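Local coordinates for protein phosphoribosylformylglycinamidine synthase 2 (Thermus thermophilus, PDB 3VIU) that belongs to the PurM-like family of AIR synthase-related proteins and binds adenosine-5'-diphosphate and magnesium in a chain built from two repeated pairs of domains, at residues Q392-R397 with A652-A657; R378-P383 with R455-L460. All coordinates share one frame; numbering follows the deposited sequence.

Contact 1 of 2, residues Q392-R397 with A652-A657; sequences QEVLRR and ALFGEA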
ATOM      1  N   GLN A 392      26.497  22.674  -7.392  1.00 22.98           N
ATOM      2  CA  GLN A 392      26.748  22.951  -5.980  1.00 23.62           C
ATOM      3  C   GLN A 392      25.422  23.304  -5.339  1.00 24.01           C
ATOM      4  O   GLN A 392      25.126  22.893  -4.221  1.00 23.81           O
ATOM      5  CB  GLN A 392      27.693  24.142  -5.805  1.00 23.88           C
ATOM      6  CG  GLN A 392      29.185  23.825  -5.891  1.00 24.49           C
ATOM      7  CD  GLN A 392      29.664  22.936  -4.757  1.00 23.99           C
ATOM      8  OE1 GLN A 392      29.086  22.927  -3.671  1.00 24.58           O
ATOM      9  NE2 GLN A 392      30.735  22.197  -5.000  1.00 23.44           N
ATOM     10  N   GLU A 393      24.615  24.062  -6.071  1.00 25.17           N
ATOM     11  CA  GLU A 393      23.329  24.499  -5.557  1.00 25.63           C
ATOM     12  C   GLU A 393      22.149  23.598  -5.906  1.00 22.60           C
ATOM     13  O   GLU A 393      21.165  23.552  -5.168  1.00 22.65           O
ATOM     14  CB  GLU A 393      23.062  25.940  -6.002  1.00 30.56           C
ATOM     15  CG  GLU A 393      22.661  26.841  -4.841  1.00 38.99           C
ATOM     16  CD  GLU A 393      21.218  27.290  -4.933  1.00 44.00           C
ATOM     17  OE1 GLU A 393      20.607  27.561  -3.876  1.00 45.47           O
ATOM     18  OE2 GLU A 393      20.701  27.384  -6.071  1.00 48.20           O
ATOM     19  N   VAL A 394      22.236  22.876  -7.017  1.00 19.47           N
ATOM     20  CA  VAL A 394      21.151  21.981  -7.388  1.00 18.29           C
ATOM     21  C   VAL A 394      20.932  20.879  -6.349  1.00 17.07           C
ATOM     22  O   VAL A 394      19.790  20.547  -6.028  1.00 16.03           O
ATOM     23  CB  VAL A 394      21.396  21.344  -8.769  1.00 18.82           C
ATOM     24  CG1 VAL A 394      20.496  20.124  -8.964  1.00 18.39           C
ATOM     25  CG2 VAL A 394      21.107  22.375  -9.855  1.00 20.93           C
ATOM     26  N   LEU A 395      22.014  20.315  -5.824  1.00 16.64           N
ATOM     27  CA  LEU A 395      21.884  19.260  -4.824  1.00 16.53           C
ATOM     28  C   LEU A 395      21.214  19.802  -3.563  1.00 17.77           C
ATOM     29  O   LEU A 395      20.360  19.137  -2.977  1.00 16.66           O
ATOM     30  CB  LEU A 395      23.252  18.667  -4.473  1.00 14.88           C
ATOM     31  CG  LEU A 395      23.277  17.693  -3.290  1.00 15.08           C
ATOM     32  CD1 LEU A 395      22.357  16.507  -3.562  1.00 15.67           C
ATOM     33  CD2 LEU A 395      24.700  17.223  -3.044  1.00 14.38           C
ATOM     34  N   ARG A 396      21.599  21.011  -3.151  1.00 18.50           N
ATOM     35  CA  ARG A 396      21.005  21.623  -1.965  1.00 19.91           C
ATOM     36  C   ARG A 396      19.536  21.936  -2.218  1.00 18.79           C
ATOM     37  O   ARG A 396      18.701  21.781  -1.328  1.00 19.91           O
ATOM     38  CB  ARG A 396      21.745  22.914  -1.570  1.00 22.08           C
ATOM     39  CG  ARG A 396      23.160  22.707  -1.008  1.00 25.65           C
ATOM     40  CD  ARG A 396      23.661  23.948  -0.256  1.00 28.20           C
ATOM     41  NE  ARG A 396      23.940  25.075  -1.143  1.00 29.65           N
ATOM     42  CZ  ARG A 396      25.124  25.310  -1.704  1.00 31.29           C
ATOM     43  NH1 ARG A 396      26.148  24.500  -1.467  1.00 31.81           N
ATOM     44  NH2 ARG A 396      25.279  26.345  -2.520  1.00 31.79           N
ATOM     45  N   ARG A 397      19.216  22.364  -3.435  1.00 18.10           N
ATOM     46  CA  ARG A 397      17.831  22.689  -3.764  1.00 17.68           C
ATOM     47  C   ARG A 397      16.951  21.440  -3.832  1.00 16.87           C
ATOM     48  O   ARG A 397      15.768  21.490  -3.478  1.00 14.27           O
ATOM     49  CB  ARG A 397      17.762  23.474  -5.081  1.00 18.58           C
ATOM     50  CG  ARG A 397      18.297  24.901  -4.961  1.00 23.00           C
ATOM     51  CD  ARG A 397      18.526  25.549  -6.321  1.00 26.67           C
ATOM     52  NE  ARG A 397      17.298  25.790  -7.081  1.00 29.67           N
ATOM     53  CZ  ARG A 397      17.273  26.134  -8.371  1.00 30.84           C
ATOM     54  NH1 ARG A 397      18.409  26.275  -9.051  1.00 26.86           N
ATOM     55  NH2 ARG A 397      16.112  26.341  -8.984  1.00 32.19           N
ATOM     56  N   ALA A 652      24.266  13.005 -15.401  1.00 21.24           N
ATOM     57  CA  ALA A 652      25.070  12.111 -14.585  1.00 20.07           C
ATOM     58  C   ALA A 652      24.949  12.367 -13.091  1.00 18.83           C
ATOM     59  O   ALA A 652      24.940  11.440 -12.302  1.00 19.96           O
ATOM     60  CB  ALA A 652      26.533  12.196 -15.005  1.00 18.82           C
ATOM     61  N   LEU A 653      24.846  13.623 -12.697  1.00 18.33           N
ATOM     62  CA  LEU A 653      24.773  13.923 -11.281  1.00 18.16           C
ATOM     63  C   LEU A 653      23.368  13.829 -10.681  1.00 17.77           C
ATOM     64  O   LEU A 653      23.212  13.433  -9.519  1.00 16.71           O
ATOM     65  CB  LEU A 653      25.375  15.313 -11.027  1.00 18.18           C
ATOM     66  CG  LEU A 653      26.799  15.524 -11.583  1.00 18.29           C
ATOM     67  CD1 LEU A 653      27.228  16.970 -11.400  1.00 16.56           C
ATOM     68  CD2 LEU A 653      27.774  14.589 -10.885  1.00 16.34           C
ATOM     69  N   PHE A 654      22.352  14.145 -11.479  1.00 15.09           N
ATOM     70  CA  PHE A 654      20.973  14.147 -10.992  1.00 15.48           C
ATOM     71  C   PHE A 654      19.958  13.397 -11.838  1.00 15.02           C
ATOM     72  O   PHE A 654      18.810  13.254 -11.429  1.00 15.31           O
ATOM     73  CB  PHE A 654      20.504  15.588 -10.855  1.00 15.04           C
ATOM     74  CG  PHE A 654      21.483  16.465 -10.157  1.00 15.38           C
ATOM     75  CD1 PHE A 654      21.631  16.401  -8.777  1.00 16.30           C
ATOM     76  CD2 PHE A 654      22.265  17.362 -10.878  1.00 17.23           C
ATOM     77  CE1 PHE A 654      22.540  17.223  -8.119  1.00 18.31           C
ATOM     78  CE2 PHE A 654      23.179  18.188 -10.235  1.00 17.91           C
ATOM     79  CZ  PHE A 654      23.317  18.120  -8.848  1.00 19.21           C
ATOM     80  N   GLY A 655      20.372  12.942 -13.019  1.00 15.21           N
ATOM     81  CA  GLY A 655      19.470  12.213 -13.894  1.00 13.29           C
ATOM     82  C   GLY A 655      18.984  10.949 -13.222  1.00 13.59           C
ATOM     83  O   GLY A 655      19.678  10.391 -12.368  1.00 13.40           O
ATOM     84  N   GLU A 656      17.800  10.481 -13.596  1.00 13.06           N
ATOM     85  CA  GLU A 656      17.269   9.272 -12.976  1.00 14.93           C
ATOM     86  C   GLU A 656      17.289   8.051 -13.902  1.00 13.25           C
ATOM     87  O   GLU A 656      17.149   8.178 -15.116  1.00 13.04           O
ATOM     88  CB  GLU A 656      15.850   9.549 -12.465  1.00 13.58           C
ATOM     89  CG  GLU A 656      15.741  10.926 -11.819  1.00 15.23           C
ATOM     90  CD  GLU A 656      14.371  11.229 -11.231  1.00 17.61           C
ATOM     91  OE1 GLU A 656      13.356  10.691 -11.734  1.00 14.70           O
ATOM     92  OE2 GLU A 656      14.316  12.028 -10.271  1.00 15.69           O
ATOM     93  N   ALA A 657      17.492   6.875 -13.309  1.00 14.59           N
ATOM     94  CA  ALA A 657      17.520   5.600 -14.033  1.00 15.08           C
ATOM     95  C   ALA A 657      17.360   4.474 -13.023  1.00 15.99           C
ATOM     96  O   ALA A 657      17.995   4.478 -11.972  1.00 15.41           O
ATOM     97  CB  ALA A 657      18.833   5.426 -14.790  1.00 13.75           C
TER
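Val-394 meets Phe-654 through one methyl branch laid over the middle of the aromatic ring, and the side chain can be followed outward to see how. Its CB already faces the far end of the ring, 3.8 Å from Phe-654 CZ. From there CG1 leaves anti to the backbone N (chi1 163°) and continues across the ring, while CG2 stays beside the backbone N. CG1 ends 3.5 Å from the centroid of the Phe-654 ring and only 12° off its normal, which meets the definition of a CH-pi contact over the face. The distance from Val-394 CG1 is 3.5 Å to Phe-654 CZ and 4.0 Å to Phe-654 CG, with the other ring carbons in between, so the methyl is nearly centred. The opposite face of the same ring carries Leu-653 CB, 3.6 Å above the plane and shifted toward the rim; the phenyl is therefore held between the CB of the preceding residue and a methyl from helix 391-399.

This joins helix 391-399 to the end of helix 650-653 in the second AIR synthase-related C-terminal domain; Phe-654 directly follows that helix, where the backbone turns away from helical geometry. Val-579 of helix 578-584 touches both Val-394 and Phe-654, and Pro-391 and Leu-398 add further apolar contacts to the phenylalanine. A looser approach comes from Leu-395, whose CB is 4.0 Å from Phe-654 CE1. On the same helix, Arg-396 NH1 forms a salt bridge with Glu-710, and Trp-706 NE1 donates to the carbonyl oxygen of Gln-392.

Contact 2 of 2, residues R378-P383 with R455-L460; sequences RLRETP and RLHPRL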
ATOM      1  N   ARG A 378       1.611  14.454 -25.908  1.00 21.52           N
ATOM      2  CA  ARG A 378       2.291  15.695 -26.263  1.00 22.27           C
ATOM      3  C   ARG A 378       3.400  16.011 -25.252  1.00 21.02           C
ATOM      4  O   ARG A 378       4.538  16.290 -25.631  1.00 19.90           O
ATOM      5  CB  ARG A 378       1.277  16.836 -26.304  1.00 25.31           C
ATOM      6  CG  ARG A 378       1.781  18.132 -26.892  1.00 30.47           C
ATOM      7  CD  ARG A 378       0.711  19.208 -26.757  1.00 36.41           C
ATOM      8  NE  ARG A 378       0.997  20.393 -27.563  1.00 41.51           N
ATOM      9  CZ  ARG A 378       2.136  21.080 -27.512  1.00 42.71           C
ATOM     10  NH1 ARG A 378       3.109  20.702 -26.691  1.00 42.06           N
ATOM     11  NH2 ARG A 378       2.298  22.151 -28.280  1.00 42.00           N
ATOM     12  N   LEU A 379       3.064  15.961 -23.965  1.00 18.34           N
ATOM     13  CA  LEU A 379       4.044  16.233 -22.922  1.00 16.03           C
ATOM     14  C   LEU A 379       5.182  15.215 -22.943  1.00 14.32           C
ATOM     15  O   LEU A 379       6.351  15.591 -22.909  1.00 14.60           O
ATOM     16  CB  LEU A 379       3.370  16.249 -21.542  1.00 14.01           C
ATOM     17  CG  LEU A 379       2.506  17.484 -21.270  1.00 14.13           C
ATOM     18  CD1 LEU A 379       1.763  17.348 -19.945  1.00 10.36           C
ATOM     19  CD2 LEU A 379       3.413  18.717 -21.274  1.00 12.45           C
ATOM     20  N   ARG A 380       4.836  13.931 -23.016  1.00 12.44           N
ATOM     21  CA  ARG A 380       5.834  12.862 -23.039  1.00 13.39           C
ATOM     22  C   ARG A 380       6.811  12.963 -24.214  1.00 15.31           C
ATOM     23  O   ARG A 380       7.998  12.694 -24.059  1.00 15.77           O
ATOM     24  CB  ARG A 380       5.142  11.492 -23.066  1.00 14.07           C
ATOM     25  CG  ARG A 380       6.100  10.305 -23.120  1.00 14.45           C
ATOM     26  CD  ARG A 380       5.367   8.963 -23.026  1.00 13.24           C
ATOM     27  NE  ARG A 380       4.545   8.669 -24.194  1.00 11.61           N
ATOM     28  CZ  ARG A 380       3.216   8.614 -24.177  1.00 13.19           C
ATOM     29  NH1 ARG A 380       2.553   8.839 -23.050  1.00 15.02           N
ATOM     30  NH2 ARG A 380       2.544   8.326 -25.282  1.00 10.57           N
ATOM     31  N   GLU A 381       6.301  13.345 -25.385  1.00 16.50           N
ATOM     32  CA  GLU A 381       7.124  13.471 -26.577  1.00 17.49           C
ATOM     33  C   GLU A 381       7.844  14.822 -26.678  1.00 18.10           C
ATOM     34  O   GLU A 381       8.594  15.062 -27.621  1.00 17.49           O
ATOM     35  CB  GLU A 381       6.267  13.242 -27.828  1.00 18.28           C
ATOM     36  CG  GLU A 381       5.626  11.855 -27.895  1.00 20.14           C
ATOM     37  CD  GLU A 381       4.883  11.596 -29.203  1.00 20.51           C
ATOM     38  OE1 GLU A 381       4.408  10.458 -29.399  1.00 19.84           O
ATOM     39  OE2 GLU A 381       4.771  12.525 -30.032  1.00 20.38           O
ATOM     40  N   THR A 382       7.620  15.714 -25.720  1.00 18.37           N
ATOM     41  CA  THR A 382       8.311  16.998 -25.771  1.00 20.47           C
ATOM     42  C   THR A 382       9.799  16.745 -25.524  1.00 20.98           C
ATOM     43  O   THR A 382      10.177  16.134 -24.529  1.00 21.06           O
ATOM     44  CB  THR A 382       7.804  17.971 -24.699  1.00 19.13           C
ATOM     45  OG1 THR A 382       6.395  18.151 -24.850  1.00 22.53           O
ATOM     46  CG2 THR A 382       8.492  19.324 -24.847  1.00 18.49           C
ATOM     47  N   PRO A 383      10.663  17.210 -26.435  1.00 21.11           N
ATOM     48  CA  PRO A 383      12.109  17.009 -26.277  1.00 21.70           C
ATOM     49  C   PRO A 383      12.619  17.713 -25.028  1.00 21.43           C
ATOM     50  O   PRO A 383      12.156  18.796 -24.697  1.00 22.04           O
ATOM     51  CB  PRO A 383      12.693  17.640 -27.548  1.00 20.36           C
ATOM     52  CG  PRO A 383      11.554  17.610 -28.523  1.00 22.75           C
ATOM     53  CD  PRO A 383      10.370  17.970 -27.659  1.00 20.45           C
ATOM     54  N   ARG A 455       2.061   9.816 -14.617  1.00 14.30           N
ATOM     55  CA  ARG A 455       1.224  10.746 -15.361  1.00 15.09           C
ATOM     56  C   ARG A 455       1.618  10.755 -16.840  1.00 15.69           C
ATOM     57  O   ARG A 455       0.760  10.724 -17.715  1.00 15.87           O
ATOM     58  CB  ARG A 455       1.344  12.154 -14.750  1.00 19.54           C
ATOM     59  CG  ARG A 455       1.027  13.336 -15.683  1.00 22.54           C
ATOM     60  CD  ARG A 455      -0.362  13.282 -16.296  1.00 25.49           C
ATOM     61  NE  ARG A 455      -1.441  13.454 -15.326  1.00 28.59           N
ATOM     62  CZ  ARG A 455      -1.624  14.546 -14.588  1.00 30.19           C
ATOM     63  NH1 ARG A 455      -2.640  14.610 -13.739  1.00 29.56           N
ATOM     64  NH2 ARG A 455      -0.786  15.569 -14.688  1.00 29.95           N
ATOM     65  N   LEU A 456       2.916  10.767 -17.111  1.00 14.42           N
ATOM     66  CA  LEU A 456       3.428  10.795 -18.478  1.00 14.99           C
ATOM     67  C   LEU A 456       3.445   9.450 -19.213  1.00 15.73           C
ATOM     68  O   LEU A 456       3.432   9.405 -20.446  1.00 14.50           O
ATOM     69  CB  LEU A 456       4.837  11.386 -18.473  1.00 14.26           C
ATOM     70  CG  LEU A 456       4.883  12.849 -18.030  1.00 16.12           C
ATOM     71  CD1 LEU A 456       6.310  13.244 -17.699  1.00 15.37           C
ATOM     72  CD2 LEU A 456       4.310  13.730 -19.134  1.00 13.57           C
ATOM     73  N   HIS A 457       3.481   8.356 -18.463  1.00 15.78           N
ATOM     74  CA  HIS A 457       3.508   7.031 -19.074  1.00 15.42           C
ATOM     75  C   HIS A 457       2.996   6.038 -18.035  1.00 14.36           C
ATOM     76  O   HIS A 457       3.763   5.279 -17.450  1.00 13.79           O
ATOM     77  CB  HIS A 457       4.947   6.670 -19.492  1.00 15.78           C
ATOM     78  CG  HIS A 457       5.033   5.546 -20.479  1.00 14.38           C
ATOM     79  ND1 HIS A 457       4.292   4.391 -20.362  1.00 14.86           N
ATOM     80  CD2 HIS A 457       5.786   5.395 -21.593  1.00 14.85           C
ATOM     81  CE1 HIS A 457       4.582   3.578 -21.362  1.00 13.32           C
ATOM     82  NE2 HIS A 457       5.487   4.165 -22.122  1.00 13.35           N
ATOM     83  N   PRO A 458       1.680   6.021 -17.812  1.00 14.10           N
ATOM     84  CA  PRO A 458       1.077   5.113 -16.831  1.00 13.86           C
ATOM     85  C   PRO A 458       1.623   3.681 -16.798  1.00 14.60           C
ATOM     86  O   PRO A 458       1.910   3.145 -15.726  1.00 14.40           O
ATOM     87  CB  PRO A 458      -0.418   5.192 -17.152  1.00 15.34           C
ATOM     88  CG  PRO A 458      -0.460   5.683 -18.599  1.00 16.98           C
ATOM     89  CD  PRO A 458       0.652   6.685 -18.632  1.00 14.31           C
ATOM     90  N   ARG A 459       1.783   3.060 -17.956  1.00 14.47           N
ATOM     91  CA  ARG A 459       2.302   1.695 -18.001  1.00 13.23           C
ATOM     92  C   ARG A 459       3.724   1.618 -17.422  1.00 13.67           C
ATOM     93  O   ARG A 459       4.011   0.767 -16.578  1.00 12.34           O
ATOM     94  CB  ARG A 459       2.298   1.197 -19.441  1.00 16.27           C
ATOM     95  CG  ARG A 459       2.613  -0.266 -19.629  1.00 17.71           C
ATOM     96  CD  ARG A 459       2.901  -0.510 -21.095  1.00 23.36           C
ATOM     97  NE  ARG A 459       2.544  -1.855 -21.520  1.00 26.19           N
ATOM     98  CZ  ARG A 459       1.410  -2.163 -22.136  1.00 27.54           C
ATOM     99  NH1 ARG A 459       0.520  -1.223 -22.407  1.00 27.70           N
ATOM    100  NH2 ARG A 459       1.167  -3.420 -22.477  1.00 31.93           N
ATOM    101  N   LEU A 460       4.611   2.507 -17.869  1.00 11.82           N
ATOM    102  CA  LEU A 460       5.983   2.512 -17.375  1.00 10.97           C
ATOM    103  C   LEU A 460       6.000   2.911 -15.893  1.00 11.54           C
ATOM    104  O   LEU A 460       6.821   2.418 -15.116  1.00 10.75           O
ATOM    105  CB  LEU A 460       6.852   3.459 -18.220  1.00  9.81           C
ATOM    106  CG  LEU A 460       8.352   3.536 -17.911  1.00 10.18           C
ATOM    107  CD1 LEU A 460       8.974   2.154 -17.979  1.00  7.98           C
ATOM    108  CD2 LEU A 460       9.034   4.475 -18.898  1.00  9.17           C
TER
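The guanidinium of Arg-380 receives the carbonyl of Leu-456 at its edge, and the ring of His-457 stands beside it at an oblique angle, the two planes 56° apart. One face of the imidazole is covered by Leu-460 CB, 3.4 Å above the plane and displaced toward the rim, while Arg-459 N lies at the ring edge, in plane. The ring of His-590, from another part of the chain, also meets that of His-457, roughly perpendicular to it. His-457 lies at a helix-to-helix junction of the second AIR synthase-related N-terminal (PurM_N-like) domain: it follows helix 451-456 and occupies the N-cap position of helix 458-475. Helix 374-380 approaches this junction with its last turn, bringing Arg-380.

The arginine reaches across because its first two torsions are extended and the chain then bends at chi3 (68°), which brings NH1 back to the carbonyl. CD passes 3.3 Å from Leu-456 O and 3.9 Å from His-457 CD2, so the aliphatic part lies against the same peptide that the head group binds. NH2 forms a salt bridge with Glu-372, giving the head group a second partner that should limit its rotation.

Beside this polar grip, Leu-379 CB packs 3.6 Å from Leu-456 CD2, adding an apolar contact. Within the first segment, Thr-382 OG1 donates to Arg-378 O at 2.7 Å, tying the residues after the helix back to its final turn. The bond across the contact is nearly straight: Arg-380 NH1 to Leu-456 O spans 2.8 Å with an N-H...O angle of 162°.

From the N terminus, the chain first contributes helix 374-380 to contact 2, and then helix 391-399 to contact 1. Contact 2 closes first, when 455-460 arrives in the second N-terminal domain, 72 residues after the end of 378-383. Contact 1 closes only at 652-657, in the second C-terminal domain, 255 residues after the end of 392-397. Their segments alternate, so the two loops cross rather than nest. Two helices that follow each other in the chain are thus joined to different domains of the second pair. The centres of contact 1 and contact 2 lie about 22 Å apart, and the nearest atoms of contact 1 and contact 2 are about 10 Å apart.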